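Side-chain contacts in nucleotide-binding protein, universal stress protein UspA family (Lactobacillus plantarum, PDB 3S3T), which binds ATP and, as a member of the universal stress protein UspA family, probably takes part in a nucleotide-dependent response to stress: residues Q75-V78 with A79-A83; S132-V135 with D136-C140. One frame throughout, in Å; residues are numbered along the deposited sequence. Where two conformers were deposited one is given.

Interaction 1 of 2, residues Q75-V78 with A79-A83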
# COMPACT_ATOMS: atom_id res chain seq x y z
N GLN A 75 -30.36 13.26 -5.46
CA GLN A 75 -30.90 14.06 -6.57
C GLN A 75 -31.69 15.23 -6.03
O GLN A 75 -31.66 16.32 -6.61
CB GLN A 75 -31.85 13.26 -7.45
CG GLN A 75 -31.20 12.24 -8.33
CD GLN A 75 -30.74 12.81 -9.65
OE1 GLN A 75 -30.82 14.02 -9.90
NE2 GLN A 75 -30.26 11.92 -10.53
N GLN A 76 -32.42 14.99 -4.94
CA GLN A 76 -33.20 16.05 -4.30
C GLN A 76 -32.26 17.12 -3.72
O GLN A 76 -32.51 18.31 -3.89
CB GLN A 76 -34.17 15.47 -3.24
CG GLN A 76 -35.24 14.59 -3.88
CD GLN A 76 -36.23 13.98 -2.89
OE1 GLN A 76 -36.13 14.16 -1.68
NE2 GLN A 76 -37.19 13.23 -3.42
N PHE A 77 -31.17 16.70 -3.08
CA PHE A 77 -30.24 17.64 -2.46
C PHE A 77 -29.53 18.50 -3.51
O PHE A 77 -29.42 19.72 -3.34
CB PHE A 77 -29.21 16.90 -1.60
CG PHE A 77 -28.04 17.76 -1.19
CD1 PHE A 77 -26.85 17.70 -1.88
CD2 PHE A 77 -28.15 18.65 -0.12
CE1 PHE A 77 -25.77 18.50 -1.50
CE2 PHE A 77 -27.09 19.47 0.26
CZ PHE A 77 -25.90 19.41 -0.43
N VAL A 78 -29.03 17.87 -4.58
CA VAL A 78 -28.37 18.62 -5.66
C VAL A 78 -29.30 19.68 -6.29
O VAL A 78 -28.82 20.74 -6.71
CB VAL A 78 -27.77 17.69 -6.73
CG1 VAL A 78 -27.26 18.47 -7.95
CG2 VAL A 78 -26.63 16.87 -6.09
N ALA A 79 -30.61 19.44 -6.34
CA ALA A 79 -31.52 20.45 -6.93
C ALA A 79 -31.68 21.70 -6.07
O ALA A 79 -32.18 22.73 -6.55
CB ALA A 79 -32.85 19.86 -7.27
N THR A 80 -31.25 21.62 -4.81
CA THR A 80 -31.20 22.81 -3.94
C THR A 80 -29.91 23.63 -4.11
O THR A 80 -29.75 24.67 -3.46
CB THR A 80 -31.34 22.48 -2.42
OG1 THR A 80 -30.11 21.93 -1.93
CG2 THR A 80 -32.51 21.52 -2.14
N THR A 81 -28.99 23.16 -4.97
CA THR A 81 -27.70 23.82 -5.20
C THR A 81 -27.59 24.29 -6.65
O THR A 81 -28.46 24.01 -7.48
CB THR A 81 -26.50 22.83 -4.94
OG1 THR A 81 -26.35 21.94 -6.07
CG2 THR A 81 -26.70 22.03 -3.64
N SER A 82 -26.48 24.97 -6.96
CA SER A 82 -26.26 25.49 -8.30
C SER A 82 -25.41 24.54 -9.14
O SER A 82 -24.98 24.89 -10.23
CB SER A 82 -25.63 26.89 -8.24
OG SER A 82 -24.45 26.88 -7.45
N ALA A 83 -25.21 23.32 -8.64
CA ALA A 83 -24.50 22.29 -9.38
C ALA A 83 -25.35 21.95 -10.59
O ALA A 83 -26.55 21.84 -10.48
CB ALA A 83 -24.28 21.03 -8.50
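V78 and T81 form the close-packed side of this helix end. The hydroxyl OG1 of T81 donates to V78 O at 2.8 Å, tilted about 15° from the carbonyl plane, while T81 N reaches the same V78 O at 3.0 Å from well above that plane. Two donors thus grip one carbonyl. A chi1 of 78° puts OG1 of T81 between its own N and carbonyl carbon, where it faces back to the helix and also accepts from A83 N at 3.1 Å. Next to these bonds V78 CG1 meets A83 CB at 4.0 Å, and helix 16-32 closes over this side: V78 lies on F22 and V26, T81 on V26 and Q30. Residues V78 to T81 make a type I beta turn at the C-terminal end of helix 53-78, and the T81 hydroxyl with A83 N forms an ST turn that carries the chain on toward strand 87-93 of the parallel beta sheet. The other side is looser and largely exposed. There T80 repeats the double grip one residue earlier: OG1 donates to F77 O at 2.7 Å in the carbonyl plane, and T80 N reaches F77 O from above it. The F77 ring extends outward, with T81 CG2 over one face, offset toward the rim and 4.1 Å above the plane. A79, exposed, makes weak hydrogen bonds from its N to Q75 O and Q76 O. Q75 starts away from the turn, and its NE2 is hydrogen-bonded to L86 O.

Interaction 2 of 2, residues S132-V135 with D136-C140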
# COMPACT_ATOMS: atom_id res chain seq x y z
N SER A 132 -7.40 3.30 -1.61
CA SER A 132 -5.99 3.19 -2.06
C SER A 132 -5.91 2.57 -3.48
O SER A 132 -5.05 2.96 -4.27
CB SER A 132 -5.12 2.46 -1.04
OG SER A 132 -5.51 1.13 -0.96
N TYR A 133 -6.77 1.62 -3.78
CA TYR A 133 -6.75 0.98 -5.11
C TYR A 133 -7.06 2.03 -6.21
O TYR A 133 -6.32 2.15 -7.21
CB TYR A 133 -7.76 -0.13 -5.21
CG TYR A 133 -7.75 -0.80 -6.54
CD1 TYR A 133 -8.45 -0.29 -7.61
CD2 TYR A 133 -6.95 -1.92 -6.75
CE1 TYR A 133 -8.44 -0.94 -8.85
CE2 TYR A 133 -6.88 -2.55 -8.00
CZ TYR A 133 -7.63 -2.06 -9.04
OH TYR A 133 -7.57 -2.67 -10.28
N VAL A 134 -8.13 2.79 -5.98
CA VAL A 134 -8.54 3.83 -6.90
C VAL A 134 -7.49 4.95 -7.01
O VAL A 134 -7.14 5.38 -8.11
CB VAL A 134 -9.98 4.31 -6.63
CG1 VAL A 134 -10.46 5.35 -7.70
CG2 VAL A 134 -10.93 3.12 -6.71
N VAL A 135 -6.92 5.41 -5.90
CA VAL A 135 -5.87 6.40 -6.03
C VAL A 135 -4.74 5.90 -6.97
O VAL A 135 -4.21 6.66 -7.81
CB VAL A 135 -5.28 6.80 -4.61
CG1 VAL A 135 -3.95 7.55 -4.75
CG2 VAL A 135 -6.31 7.67 -3.79
N ASP A 136 -4.39 4.63 -6.83
CA ASP A 136 -3.34 4.01 -7.59
C ASP A 136 -3.71 3.89 -9.07
O ASP A 136 -2.93 4.27 -9.97
CB ASP A 136 -3.15 2.62 -6.99
CG ASP A 136 -1.89 1.93 -7.45
OD1 ASP A 136 -1.29 2.38 -8.43
OD2 ASP A 136 -1.52 0.95 -6.78
N HIS A 137 -4.92 3.41 -9.32
CA HIS A 137 -5.25 2.95 -10.65
C HIS A 137 -6.06 3.92 -11.50
O HIS A 137 -6.30 3.65 -12.70
CB HIS A 137 -5.99 1.64 -10.55
CG HIS A 137 -5.12 0.48 -10.17
ND1 HIS A 137 -4.92 0.09 -8.86
CD2 HIS A 137 -4.45 -0.41 -10.93
CE1 HIS A 137 -4.11 -0.96 -8.84
NE2 HIS A 137 -3.83 -1.30 -10.08
N ALA A 138 -6.47 5.05 -10.94
CA ALA A 138 -7.31 5.95 -11.74
C ALA A 138 -6.48 6.69 -12.79
O ALA A 138 -5.34 7.05 -12.54
CB ALA A 138 -8.05 6.99 -10.88
N PRO A 139 -7.08 6.96 -13.94
CA PRO A 139 -6.42 7.72 -15.00
C PRO A 139 -6.48 9.26 -14.79
O PRO A 139 -5.96 10.00 -15.61
CB PRO A 139 -7.20 7.32 -16.26
CG PRO A 139 -8.59 7.13 -15.74
CD PRO A 139 -8.41 6.49 -14.36
N CYS A 140 -7.02 9.74 -13.68
CA CYS A 140 -7.23 11.16 -13.50
C CYS A 140 -6.92 11.50 -12.06
O CYS A 140 -6.58 10.63 -11.23
CB CYS A 140 -8.68 11.50 -13.79
SG CYS A 140 -9.88 10.54 -12.80
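The rings of Y133 and H137, one helical turn apart, lie in an offset stack, centroids 3.9 Å apart and planes at 17°. ND1 of H137 sits over the centre of the tyrosine ring, while CE1 lies over the same face, 3.3 Å from Y133 CE2. The imidazole is fixed in rotation by its own N-H: ND1 donates to Y133 O at 3.0 Å, with that oxygen only 3° out of the ring plane. With CG of H137 beside its backbone N (chi1 -73°), the ring folds back along the helix to make this bond. Y133 O also accepts from H137 N at 2.8 Å, within the carbonyl plane, so two donors of one residue hold it. This is the C-terminal end of helix 129-137, the helix of a beta-alpha-beta unit between strands 111-115 and 141-145. With H137 replaced by an alanine, Y133 O would probably lose its side-chain donor, and the tyrosine ring the imidazole stacked on one face. Y133 OH is bonded to E100 on helix 95-105, and R124 of the third subunit packs against the side chains of Y133 and H137. On the buried side V134 CG1 faces A138 CB at 4.3 Å, where A138 N closes the helix onto V134 O.

How the interactions relate
Both interactions finish a helix of the same alpha/beta fold, but they lie on opposite sides of the chain's centre, with their own centres 28 Å apart and nearest atoms about 18 Å apart. Interaction 1 leads from helix 53-78 toward strand 87-93, and interaction 2 from helix 129-137 into strand 141-145, the two outermost strands of the sheet within the chain. In interaction 2 the V134 side chain is about 7 Å from a bound ATP, and that of Y133 about 10 Å from a calcium ion. It also meets two other subunits, with V135 O bonded to R146 of the second, whereas no other protein chain of the assembly touches interaction 1.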